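Local coordinates for enoyl-CoA hydratase (Mycobacterium avium, PDB 3OC7), which probably catalyses the reversible addition of water to the double bond of 2-enoyl-CoA thioesters in fatty acid metabolism, as a member of the crotonase superfamily, at residues M5-G13 / R23-N31; L47-R57 / A103-V111. One frame throughout, in Å; residues are numbered along the deposited sequence. Where two conformers were deposited one is given.

Contact 1 of 2, residues M5-G13 / R23-N31; sequences MDALVDYAG and RLTLNSPHN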
ATOM      1  N   MET A   5      31.723   8.824  25.230  1.00 29.27           N
ATOM      2  CA  MET A   5      30.488   8.041  24.888  1.00 29.00           C
ATOM      3  C   MET A   5      30.291   6.854  25.838  1.00 28.52           C
ATOM      4  O   MET A   5      31.237   6.130  26.133  1.00 29.20           O
ATOM      5  CB  MET A   5      30.545   7.572  23.424  1.00 29.35           C
ATOM      6  CG  MET A   5      29.330   6.779  22.941  1.00 31.00           C
ATOM      7  SD  MET A   5      29.099   6.787  21.148  1.00 35.08           S
ATOM      8  CE  MET A   5      28.453   8.437  20.885  1.00 32.30           C
ATOM      9  N   ASP A   6      29.057   6.665  26.306  1.00 27.25           N
ATOM     10  CA  ASP A   6      28.695   5.529  27.169  1.00 26.63           C
ATOM     11  C   ASP A   6      28.399   4.239  26.386  1.00 25.79           C
ATOM     12  O   ASP A   6      28.094   4.284  25.188  1.00 24.86           O
ATOM     13  CB  ASP A   6      27.468   5.889  28.024  1.00 26.92           C
ATOM     14  CG  ASP A   6      27.766   6.950  29.072  1.00 28.69           C
ATOM     15  OD1 ASP A   6      28.892   6.970  29.625  1.00 31.08           O
ATOM     16  OD2 ASP A   6      26.864   7.767  29.352  1.00 30.02           O
ATOM     17  N   ALA A   7      28.483   3.099  27.078  1.00 24.93           N
ATOM     18  CA  ALA A   7      28.028   1.796  26.551  1.00 23.67           C
ATOM     19  C   ALA A   7      26.958   1.250  27.507  1.00 22.73           C
ATOM     20  O   ALA A   7      27.058   1.496  28.721  1.00 23.42           O
ATOM     21  CB  ALA A   7      29.203   0.841  26.447  1.00 24.57           C
ATOM     22  N   LEU A   8      25.947   0.507  27.031  1.00 21.02           N
ATOM     23  CA  LEU A   8      25.779  -0.004  25.652  1.00 19.43           C
ATOM     24  C   LEU A   8      24.915   0.902  24.748  1.00 18.29           C
ATOM     25  O   LEU A   8      24.831   0.668  23.534  1.00 17.87           O
ATOM     26  CB  LEU A   8      25.191  -1.430  25.694  1.00 19.70           C
ATOM     27  CG  LEU A   8      25.911  -2.532  26.489  1.00 19.79           C
ATOM     28  CD1 LEU A   8      25.067  -3.786  26.537  1.00 20.17           C
ATOM     29  CD2 LEU A   8      27.278  -2.856  25.878  1.00 19.80           C
ATOM     30  N   VAL A   9      24.278   1.907  25.351  1.00 16.85           N
ATOM     31  CA  VAL A   9      23.538   2.977  24.657  1.00 16.35           C
ATOM     32  C   VAL A   9      24.022   4.330  25.207  1.00 15.77           C
ATOM     33  O   VAL A   9      24.040   4.536  26.443  1.00 16.22           O
ATOM     34  CB  VAL A   9      21.981   2.861  24.865  1.00 15.92           C
ATOM     35  CG1 VAL A   9      21.230   3.957  24.099  1.00 17.21           C
ATOM     36  CG2 VAL A   9      21.461   1.482  24.463  1.00 15.56           C
ATOM     37  N   ASP A  10      24.428   5.239  24.316  1.00 15.53           N
ATOM     38  CA  ASP A  10      24.804   6.615  24.729  1.00 15.43           C
ATOM     39  C   ASP A  10      23.651   7.613  24.538  1.00 15.40           C
ATOM     40  O   ASP A  10      22.931   7.537  23.542  1.00 14.97           O
ATOM     41  CB  ASP A  10      26.057   7.112  23.978  1.00 16.04           C
ATOM     42  CG  ASP A  10      26.451   8.546  24.369  1.00 17.22           C
ATOM     43  OD1 ASP A  10      27.054   8.743  25.452  1.00 20.34           O
ATOM     44  OD2 ASP A  10      26.153   9.487  23.605  1.00 22.07           O
ATOM     45  N   TYR A  11      23.478   8.535  25.491  1.00 15.38           N
ATOM     46  CA  TYR A  11      22.450   9.594  25.443  1.00 15.99           C
ATOM     47  C   TYR A  11      23.105  10.966  25.318  1.00 16.27           C
ATOM     48  O   TYR A  11      23.977  11.310  26.129  1.00 17.16           O
ATOM     49  CB  TYR A  11      21.587   9.564  26.719  1.00 16.23           C
ATOM     50  CG  TYR A  11      20.430  10.573  26.725  1.00 16.30           C
ATOM     51  CD1 TYR A  11      20.635  11.923  27.070  1.00 17.03           C
ATOM     52  CD2 TYR A  11      19.133  10.181  26.394  1.00 16.96           C
ATOM     53  CE1 TYR A  11      19.571  12.842  27.073  1.00 17.74           C
ATOM     54  CE2 TYR A  11      18.067  11.092  26.388  1.00 17.69           C
ATOM     55  CZ  TYR A  11      18.296  12.422  26.729  1.00 16.55           C
ATOM     56  OH  TYR A  11      17.246  13.317  26.713  1.00 17.57           O
ATOM     57  N   ALA A  12      22.686  11.734  24.315  1.00 16.23           N
ATOM     58  CA  ALA A  12      23.087  13.142  24.140  1.00 16.40           C
ATOM     59  C   ALA A  12      21.857  14.052  23.985  1.00 16.91           C
ATOM     60  O   ALA A  12      21.059  13.887  23.050  1.00 16.10           O
ATOM     61  CB  ALA A  12      24.040  13.300  22.949  1.00 16.78           C
ATOM     62  N   GLY A  13      21.688  14.992  24.914  1.00 17.17           N
ATOM     63  CA  GLY A  13      20.538  15.909  24.931  1.00 17.76           C
ATOM     64  C   GLY A  13      20.821  17.256  24.273  1.00 18.62           C
ATOM     65  O   GLY A  13      21.912  17.449  23.727  1.00 18.81           O
ATOM     66  N   ARG A  23      19.852  12.397  20.846  1.00 13.11           N
ATOM     67  CA  ARG A  23      20.470  11.309  20.057  1.00 12.94           C
ATOM     68  C   ARG A  23      20.739  10.088  20.942  1.00 12.63           C
ATOM     69  O   ARG A  23      21.444  10.211  21.961  1.00 13.55           O
ATOM     70  CB  ARG A  23      21.765  11.796  19.386  1.00 13.62           C
ATOM     71  CG  ARG A  23      22.466  10.801  18.444  1.00 17.14           C
ATOM     72  CD  ARG A  23      23.681  11.434  17.754  1.00 23.02           C
ATOM     73  NE  ARG A  23      23.284  12.224  16.588  1.00 26.11           N
ATOM     74  CZ  ARG A  23      23.519  11.883  15.319  1.00 26.35           C
ATOM     75  NH1 ARG A  23      24.184  10.770  15.032  1.00 27.95           N
ATOM     76  NH2 ARG A  23      23.093  12.661  14.333  1.00 28.05           N
ATOM     77  N   LEU A  24      20.159   8.937  20.575  1.00 11.87           N
ATOM     78  CA  LEU A  24      20.410   7.643  21.232  1.00 11.82           C
ATOM     79  C   LEU A  24      21.286   6.782  20.323  1.00 11.81           C
ATOM     80  O   LEU A  24      20.843   6.394  19.223  1.00 11.83           O
ATOM     81  CB  LEU A  24      19.081   6.908  21.537  1.00 12.62           C
ATOM     82  CG  LEU A  24      18.003   7.623  22.364  1.00 12.94           C
ATOM     83  CD1 LEU A  24      16.733   6.800  22.523  1.00 13.11           C
ATOM     84  CD2 LEU A  24      18.510   8.061  23.751  1.00 15.41           C
ATOM     85  N   THR A  25      22.521   6.489  20.744  1.00 11.97           N
ATOM     86  CA  THR A  25      23.467   5.747  19.889  1.00 12.14           C
ATOM     87  C   THR A  25      23.707   4.320  20.391  1.00 12.20           C
ATOM     88  O   THR A  25      24.215   4.119  21.509  1.00 12.81           O
ATOM     89  CB  THR A  25      24.865   6.475  19.766  1.00 11.54           C
ATOM     90  OG1 THR A  25      24.667   7.851  19.397  1.00 13.04           O
ATOM     91  CG2 THR A  25      25.825   5.771  18.749  1.00 13.73           C
ATOM     92  N   LEU A  26      23.374   3.332  19.558  1.00 12.14           N
ATOM     93  CA  LEU A  26      23.723   1.918  19.837  1.00 12.66           C
ATOM     94  C   LEU A  26      25.259   1.752  19.792  1.00 13.23           C
ATOM     95  O   LEU A  26      25.882   2.064  18.773  1.00 13.07           O
ATOM     96  CB  LEU A  26      23.037   0.954  18.844  1.00 12.87           C
ATOM     97  CG  LEU A  26      21.517   1.036  18.637  1.00 14.57           C
ATOM     98  CD1 LEU A  26      21.061   0.161  17.478  1.00 17.09           C
ATOM     99  CD2 LEU A  26      20.771   0.661  19.901  1.00 15.80           C
ATOM    100  N   ASN A  27      25.855   1.274  20.890  1.00 13.48           N
ATOM    101  CA  ASN A  27      27.340   1.232  21.062  1.00 13.91           C
ATOM    102  C   ASN A  27      27.815  -0.040  21.799  1.00 14.41           C
ATOM    103  O   ASN A  27      28.353   0.023  22.927  1.00 14.94           O
ATOM    104  CB  ASN A  27      27.824   2.517  21.770  1.00 14.51           C
ATOM    105  CG  ASN A  27      29.352   2.674  21.771  1.00 14.84           C
ATOM    106  OD1 ASN A  27      30.061   2.268  20.834  1.00 16.39           O
ATOM    107  ND2 ASN A  27      29.863   3.308  22.826  1.00 18.79           N
ATOM    108  N   SER A  28      27.581  -1.184  21.157  1.00 15.12           N
ATOM    109  CA  SER A  28      27.897  -2.513  21.698  1.00 15.98           C
ATOM    110  C   SER A  28      28.770  -3.269  20.656  1.00 17.26           C
ATOM    111  O   SER A  28      28.331  -4.259  20.080  1.00 16.32           O
ATOM    112  CB  SER A  28      26.576  -3.267  22.039  1.00 15.39           C
ATOM    113  OG  SER A  28      26.787  -4.557  22.602  1.00 15.61           O
ATOM    114  N   PRO A  29      30.021  -2.793  20.407  1.00 19.08           N
ATOM    115  CA  PRO A  29      30.841  -3.379  19.327  1.00 20.44           C
ATOM    116  C   PRO A  29      31.212  -4.874  19.450  1.00 21.56           C
ATOM    117  O   PRO A  29      31.354  -5.551  18.411  1.00 22.54           O
ATOM    118  CB  PRO A  29      32.104  -2.505  19.324  1.00 20.62           C
ATOM    119  CG  PRO A  29      32.157  -1.882  20.679  1.00 20.14           C
ATOM    120  CD  PRO A  29      30.712  -1.670  21.067  1.00 19.37           C
ATOM    121  N   HIS A  30      31.319  -5.387  20.680  1.00 22.75           N
ATOM    122  CA  HIS A  30      31.682  -6.801  20.926  1.00 23.99           C
ATOM    123  C   HIS A  30      30.743  -7.832  20.277  1.00 23.61           C
ATOM    124  O   HIS A  30      31.185  -8.917  19.882  1.00 24.51           O
ATOM    125  CB  HIS A  30      31.892  -7.089  22.431  1.00 24.87           C
ATOM    126  CG  HIS A  30      30.626  -7.176  23.236  1.00 27.30           C
ATOM    127  ND1 HIS A  30      29.838  -6.079  23.511  1.00 29.12           N
ATOM    128  CD2 HIS A  30      30.036  -8.226  23.859  1.00 29.43           C
ATOM    129  CE1 HIS A  30      28.808  -6.450  24.252  1.00 29.82           C
ATOM    130  NE2 HIS A  30      28.903  -7.749  24.475  1.00 30.80           N
ATOM    131  N   ASN A  31      29.465  -7.486  20.129  1.00 22.49           N
ATOM    132  CA  ASN A  31      28.514  -8.384  19.463  1.00 21.91           C
ATOM    133  C   ASN A  31      27.736  -7.752  18.290  1.00 21.30           C
ATOM    134  O   ASN A  31      26.611  -8.163  17.989  1.00 21.41           O
ATOM    135  CB  ASN A  31      27.564  -9.047  20.485  1.00 21.43           C
ATOM    136  CG  ASN A  31      26.768  -8.038  21.305  1.00 20.57           C
ATOM    137  OD1 ASN A  31      26.176  -8.386  22.341  1.00 21.34           O
ATOM    138  ND2 ASN A  31      26.732  -6.790  20.847  1.00 17.22           N
TER
HETATM  139  O   HOH W   1      24.328   9.704  21.380  1.00 12.93           O

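Contact 2 of 2, residues L47-R57 / A103-V111; sequences LRDASSDPAVR and AIVESRLPV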
ATOM      1  N   LEU A  47      14.593   6.424  25.844  1.00 11.34           N
ATOM      2  CA  LEU A  47      13.330   6.958  25.316  1.00 12.17           C
ATOM      3  C   LEU A  47      12.522   7.706  26.386  1.00 12.68           C
ATOM      4  O   LEU A  47      11.932   8.760  26.100  1.00 12.87           O
ATOM      5  CB  LEU A  47      12.487   5.839  24.660  1.00 12.29           C
ATOM      6  CG  LEU A  47      13.012   5.198  23.361  1.00 13.45           C
ATOM      7  CD1 LEU A  47      12.380   3.806  23.078  1.00 16.14           C
ATOM      8  CD2 LEU A  47      12.831   6.152  22.156  1.00 14.68           C
ATOM      9  N   ARG A  48      12.526   7.185  27.615  1.00 13.92           N
ATOM     10  CA  ARG A  48      11.831   7.839  28.727  1.00 15.78           C
ATOM     11  C   ARG A  48      12.498   9.189  29.071  1.00 15.19           C
ATOM     12  O   ARG A  48      11.802  10.207  29.257  1.00 16.26           O
ATOM     13  CB  ARG A  48      11.781   6.894  29.938  1.00 16.13           C
ATOM     14  CG  ARG A  48      10.816   7.324  31.037  1.00 20.08           C
ATOM     15  CD  ARG A  48      10.560   6.225  32.067  1.00 22.85           C
ATOM     16  NE  ARG A  48       9.989   4.985  31.520  1.00 24.10           N
ATOM     17  CZ  ARG A  48       8.695   4.787  31.264  1.00 25.35           C
ATOM     18  NH1 ARG A  48       8.286   3.619  30.782  1.00 26.25           N
ATOM     19  NH2 ARG A  48       7.805   5.745  31.490  1.00 25.24           N
ATOM     20  N   ASP A  49      13.832   9.207  29.126  1.00 15.27           N
ATOM     21  CA  ASP A  49      14.578  10.442  29.430  1.00 15.85           C
ATOM     22  C   ASP A  49      14.320  11.535  28.377  1.00 15.43           C
ATOM     23  O   ASP A  49      14.138  12.705  28.723  1.00 15.94           O
ATOM     24  CB  ASP A  49      16.086  10.164  29.552  1.00 15.74           C
ATOM     25  CG  ASP A  49      16.462   9.379  30.819  1.00 17.26           C
ATOM     26  OD1 ASP A  49      15.664   9.325  31.790  1.00 19.04           O
ATOM     27  OD2 ASP A  49      17.588   8.825  30.836  1.00 18.17           O
ATOM     28  N   ALA A  50      14.300  11.157  27.095  1.00 14.67           N
ATOM     29  CA  ALA A  50      13.947  12.105  26.029  1.00 14.65           C
ATOM     30  C   ALA A  50      12.526  12.684  26.154  1.00 14.79           C
ATOM     31  O   ALA A  50      12.350  13.902  26.046  1.00 15.52           O
ATOM     32  CB  ALA A  50      14.140  11.464  24.648  1.00 14.01           C
ATOM     33  N   SER A  51      11.517  11.835  26.367  1.00 15.39           N
ATOM     34  CA  SER A  51      10.123  12.302  26.501  1.00 16.24           C
ATOM     35  C   SER A  51       9.897  13.242  27.704  1.00 17.51           C
ATOM     36  O   SER A  51       9.059  14.155  27.625  1.00 17.41           O
ATOM     37  CB  SER A  51       9.160  11.107  26.549  1.00 16.18           C
ATOM     38  OG  SER A  51       7.793  11.528  26.476  1.00 17.82           O
ATOM     39  N   SER A  52      10.653  13.011  28.784  1.00 18.38           N
ATOM     40  CA  SER A  52      10.540  13.773  30.036  0.70 19.60           C
ATOM     41  C   SER A  52      11.088  15.204  29.946  1.00 19.49           C
ATOM     42  O   SER A  52      10.751  16.056  30.777  1.00 20.58           O
ATOM     43  CB  SER A  52      11.244  13.025  31.172  0.70 19.84           C
ATOM     44  OG  SER A  52      10.601  11.793  31.435  0.70 21.01           O
ATOM     45  N   ASP A  53      11.947  15.463  28.957  1.00 19.72           N
ATOM     46  CA  ASP A  53      12.568  16.789  28.780  1.00 19.87           C
ATOM     47  C   ASP A  53      11.716  17.657  27.838  1.00 20.32           C
ATOM     48  O   ASP A  53      11.613  17.342  26.651  1.00 19.46           O
ATOM     49  CB  ASP A  53      13.998  16.637  28.229  1.00 19.92           C
ATOM     50  CG  ASP A  53      14.749  17.972  28.097  1.00 20.04           C
ATOM     51  OD1 ASP A  53      14.135  19.056  28.240  1.00 20.27           O
ATOM     52  OD2 ASP A  53      15.972  17.936  27.823  1.00 22.26           O
ATOM     53  N   PRO A  54      11.109  18.757  28.349  1.00 20.39           N
ATOM     54  CA  PRO A  54      10.235  19.604  27.509  1.00 20.61           C
ATOM     55  C   PRO A  54      10.935  20.291  26.321  1.00 19.83           C
ATOM     56  O   PRO A  54      10.256  20.712  25.382  1.00 20.55           O
ATOM     57  CB  PRO A  54       9.712  20.671  28.492  1.00 21.04           C
ATOM     58  CG  PRO A  54       9.997  20.146  29.847  1.00 21.70           C
ATOM     59  CD  PRO A  54      11.197  19.259  29.734  1.00 21.08           C
ATOM     60  N   ALA A  55      12.260  20.412  26.372  1.00 19.13           N
ATOM     61  CA  ALA A  55      13.050  20.988  25.269  1.00 17.81           C
ATOM     62  C   ALA A  55      13.273  20.052  24.048  1.00 17.07           C
ATOM     63  O   ALA A  55      13.729  20.505  22.993  1.00 17.34           O
ATOM     64  CB  ALA A  55      14.395  21.512  25.795  1.00 18.45           C
ATOM     65  N   VAL A  56      12.985  18.759  24.216  1.00 16.07           N
ATOM     66  CA  VAL A  56      13.125  17.774  23.132  1.00 14.93           C
ATOM     67  C   VAL A  56      11.825  17.645  22.321  1.00 14.60           C
ATOM     68  O   VAL A  56      10.742  17.407  22.902  1.00 15.42           O
ATOM     69  CB  VAL A  56      13.578  16.384  23.695  1.00 14.01           C
ATOM     70  CG1 VAL A  56      13.679  15.327  22.566  1.00 12.46           C
ATOM     71  CG2 VAL A  56      14.919  16.494  24.427  1.00 14.93           C
ATOM     72  N   ARG A  57      11.935  17.812  20.992  1.00 14.42           N
ATOM     73  CA  ARG A  57      10.797  17.614  20.058  1.00 13.85           C
ATOM     74  C   ARG A  57      10.958  16.446  19.039  1.00 12.89           C
ATOM     75  O   ARG A  57       9.992  16.077  18.351  1.00 13.70           O
ATOM     76  CB  ARG A  57      10.381  18.944  19.381  1.00 13.76           C
ATOM     77  CG  ARG A  57       9.758  19.963  20.377  1.00 15.11           C
ATOM     78  CD  ARG A  57       9.081  21.183  19.725  1.00 15.99           C
ATOM     79  NE  ARG A  57       9.958  21.994  18.878  1.00 16.76           N
ATOM     80  CZ  ARG A  57      10.861  22.872  19.322  1.00 18.82           C
ATOM     81  NH1 ARG A  57      11.042  23.060  20.626  1.00 21.28           N
ATOM     82  NH2 ARG A  57      11.599  23.554  18.456  1.00 21.49           N
ATOM     83  N   ALA A 103       7.090   0.548  22.400  1.00 10.76           N
ATOM     84  CA  ALA A 103       7.538   1.779  23.089  1.00 10.84           C
ATOM     85  C   ALA A 103       7.896   2.897  22.088  1.00 10.25           C
ATOM     86  O   ALA A 103       7.540   4.069  22.284  1.00 10.91           O
ATOM     87  CB  ALA A 103       8.721   1.504  24.040  1.00 11.46           C
ATOM     88  N   ILE A 104       8.579   2.526  20.995  1.00  8.75           N
ATOM     89  CA  ILE A 104       8.931   3.488  19.931  1.00  9.41           C
ATOM     90  C   ILE A 104       7.632   4.010  19.261  1.00  8.38           C
ATOM     91  O   ILE A 104       7.440   5.228  19.095  1.00  9.03           O
ATOM     92  CB  ILE A 104       9.908   2.851  18.870  1.00  8.26           C
ATOM     93  CG1 ILE A 104      11.279   2.532  19.493  1.00  9.98           C
ATOM     94  CG2 ILE A 104      10.056   3.762  17.622  1.00 10.40           C
ATOM     95  CD1 ILE A 104      12.156   1.657  18.626  1.00 10.89           C
ATOM     96  N   VAL A 105       6.728   3.096  18.892  1.00  8.87           N
ATOM     97  CA  VAL A 105       5.464   3.456  18.219  1.00  9.31           C
ATOM     98  C   VAL A 105       4.527   4.343  19.092  1.00  9.88           C
ATOM     99  O   VAL A 105       3.865   5.263  18.548  1.00 10.00           O
ATOM    100  CB  VAL A 105       4.738   2.188  17.656  1.00  8.13           C
ATOM    101  CG1 VAL A 105       3.415   2.553  16.987  1.00  9.80           C
ATOM    102  CG2 VAL A 105       5.604   1.472  16.633  1.00  8.63           C
ATOM    103  N   GLU A 106       4.498   4.109  20.414  1.00 11.14           N
ATOM    104  CA  GLU A 106       3.613   4.850  21.355  1.00 11.37           C
ATOM    105  C   GLU A 106       4.123   6.254  21.756  1.00 11.49           C
ATOM    106  O   GLU A 106       3.360   7.048  22.324  1.00 12.40           O
ATOM    107  CB  GLU A 106       3.329   4.022  22.638  1.00 12.63           C
ATOM    108  CG  GLU A 106       2.369   2.836  22.421  1.00 13.40           C
ATOM    109  CD  GLU A 106       2.125   1.993  23.690  1.00 16.46           C
ATOM    110  OE1 GLU A 106       2.967   2.024  24.605  1.00 19.70           O
ATOM    111  OE2 GLU A 106       1.104   1.278  23.757  1.00 17.87           O
ATOM    112  N   SER A 107       5.409   6.540  21.528  1.00 11.20           N
ATOM    113  CA  SER A 107       6.032   7.799  22.032  1.00 11.29           C
ATOM    114  C   SER A 107       5.367   9.085  21.485  1.00 11.69           C
ATOM    115  O   SER A 107       4.968   9.124  20.324  1.00 11.10           O
ATOM    116  CB  SER A 107       7.528   7.813  21.672  1.00 11.81           C
ATOM    117  OG  SER A 107       8.209   8.979  22.165  1.00 12.20           O
ATOM    118  N   ARG A 108       5.268  10.130  22.314  1.00 11.65           N
ATOM    119  CA  ARG A 108       4.852  11.488  21.864  1.00 11.92           C
ATOM    120  C   ARG A 108       5.800  12.070  20.808  1.00 11.11           C
ATOM    121  O   ARG A 108       5.424  12.988  20.070  1.00 11.33           O
ATOM    122  CB  ARG A 108       4.716  12.481  23.053  1.00 12.40           C
ATOM    123  CG  ARG A 108       6.058  13.045  23.589  1.00 13.99           C
ATOM    124  CD  ARG A 108       5.917  14.151  24.683  1.00 14.54           C
ATOM    125  NE  ARG A 108       7.220  14.650  25.163  1.00 16.90           N
ATOM    126  CZ  ARG A 108       7.918  15.642  24.611  1.00 17.70           C
ATOM    127  NH1 ARG A 108       7.480  16.252  23.511  1.00 18.43           N
ATOM    128  NH2 ARG A 108       9.079  16.017  25.153  1.00 18.92           N
ATOM    129  N   LEU A 109       7.035  11.551  20.777  1.00  9.97           N
ATOM    130  CA  LEU A 109       8.132  12.066  19.927  1.00 10.08           C
ATOM    131  C   LEU A 109       8.261  11.315  18.593  1.00  9.95           C
ATOM    132  O   LEU A 109       8.292  10.068  18.587  1.00 10.53           O
ATOM    133  CB  LEU A 109       9.476  11.946  20.675  1.00 10.81           C
ATOM    134  CG  LEU A 109       9.659  12.688  22.000  1.00  8.63           C
ATOM    135  CD1 LEU A 109      10.916  12.213  22.731  1.00 11.58           C
ATOM    136  CD2 LEU A 109       9.707  14.190  21.758  1.00 13.54           C
ATOM    137  N   PRO A 110       8.359  12.054  17.460  1.00  9.50           N
ATOM    138  CA  PRO A 110       8.860  11.423  16.224  1.00  9.47           C
ATOM    139  C   PRO A 110      10.272  10.806  16.427  1.00  8.86           C
ATOM    140  O   PRO A 110      11.151  11.449  17.061  1.00  9.60           O
ATOM    141  CB  PRO A 110       8.906  12.600  15.222  1.00 10.26           C
ATOM    142  CG  PRO A 110       7.875  13.608  15.750  1.00 10.84           C
ATOM    143  CD  PRO A 110       8.056  13.495  17.263  1.00  9.66           C
ATOM    144  N   VAL A 111      10.476   9.577  15.927  1.00  9.43           N
ATOM    145  CA  VAL A 111      11.775   8.852  16.018  1.00  8.56           C
ATOM    146  C   VAL A 111      12.328   8.558  14.600  1.00  8.12           C
ATOM    147  O   VAL A 111      11.634   7.934  13.758  1.00  9.28           O
ATOM    148  CB  VAL A 111      11.651   7.534  16.852  1.00  8.24           C
ATOM    149  CG1 VAL A 111      13.041   6.903  17.043  1.00  8.81           C
ATOM    150  CG2 VAL A 111      10.985   7.771  18.208  1.00 10.02           C
TER
HETATM  151  O   HOH W   2       9.615   8.184  24.300  1.00 14.71           O
HETATM  152  O   HOH W   3       5.753   9.723  25.302  1.00 15.14           O

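Contact 1 of 2, residues M5-G13 / R23-N31
A chi1 of -170° turns the side-chain amide of Asn-27 away from its own backbone N and across to the loop that precedes strand 9-12, where ND2 donates to Asp-6 O. That bond is 3.1 Å long and nearly straight (177°); it lies in the amide plane of Asn-27 but meets the carbonyl of Asp-6 from above its plane. Thr-64 takes up Asn-27 OD1, so both ends of the amide are held. Met-5, likewise extended at chi1 but bent at chi3, lays CG 3.5 Å from Asn-27 ND2 and brings CE to 4.1 Å from Thr-25 OG1. The backbone of Asn-27 adds a bond from N to Leu-8 O.

Beyond it the strands pair regularly. Asp-10 and Thr-25 exchange two N-H...O bonds, and so do Ala-12 and Arg-23. On the face of these four residues a water bridges Asp-10 OD2 (2.9 Å), Arg-23 O and Thr-25 OG1 (2.7 Å). The carboxylate of Asp-10 also receives the N-H of Asp-6 on OD1, tying the N-terminal loop to the strand. On the other face, with Val-9 and Leu-26, the CD2 methyl of Leu-24 approaches Tyr-11 CD2 obliquely at 3.4 Å.

Strands 9-12 and 23-26 run at 162°, the antiparallel edge pair of an otherwise parallel sheet, as in the crotonase fold.

Contact 2 of 2, residues L47-R57 / A103-V111
The guanidinium of Arg-108 has Leu-109 CD2 over one face, 3.4 Å above the plane and offset toward the rim, while Ser-51 O and Asp-53 O lie at its edge, in plane. Arg-108 approaches Ser-51 side-on, NE and NH2 converging on the single carbonyl oxygen Ser-51 O, each at 3.1 Å. The NE bond follows a lone pair in the carbonyl plane, whereas NH2 comes from above that plane. NH2 also donates to Val-56 O, which sits 22° out of the guanidinium plane. Asp-53 O is near NH2 as well, but its angle is too poor for a bond. One cationic group thus joins the C-terminal end of helix 37-52 to the type I turn from Asp-53 to Val-56. The chain of Arg-108, extended from CG to NE, gives it the reach to bring NE and NH2 to Ser-51 O and NH2 on to Val-56 O.

Leu-109 divides its branches: CD1 rests 3.8 Å from Ala-50 CB and near Val-56 CG1, while CD2 lies 3.6 Å from Val-56 O. One turn earlier in the helix, Leu-47 CD1 meets Ile-104 CG1 at 4.0 Å. Between these apolar patches one water links Leu-47 O with Ser-107 OG; beside Ser-51 and Arg-108 a second joins Ser-51 OG to Arg-108 N.

Strands 21-26 and 58-63 lie against the same residues: Ala-22 touches Ala-50 and Val-56, and Val-59 touches Ala-50 and Leu-109. Lys-219 of helix 212-245 bonds to Ile-104 O and Leu-109 O, while Leu-173 of the second subunit packs on Pro-110.

How the contacts relate
Helix 37-52 connects the two contacts, whose centres are about 17 Å apart. It follows strand 21-26 in the chain and lies against the sheet that contact 1 edges; along the sequence the contacts are in series, contact 1 closing before contact 2 opens. The two meet directly: Tyr-11 OH packs 3.6 Å from Ala-50 CA, and Leu-24 CD1 lies 4.0 Å from Leu-47 N. Leu-47 and Ala-50 are thus shared, each touching a residue of contact 1 and also packing against segment 103-111. Val-59 of strand 58-63 is a second link, touching Leu-24 as well as Ala-50 and Leu-109. Together they illustrate how one helix can couple a sheet edge to a later helix-to-strand connection.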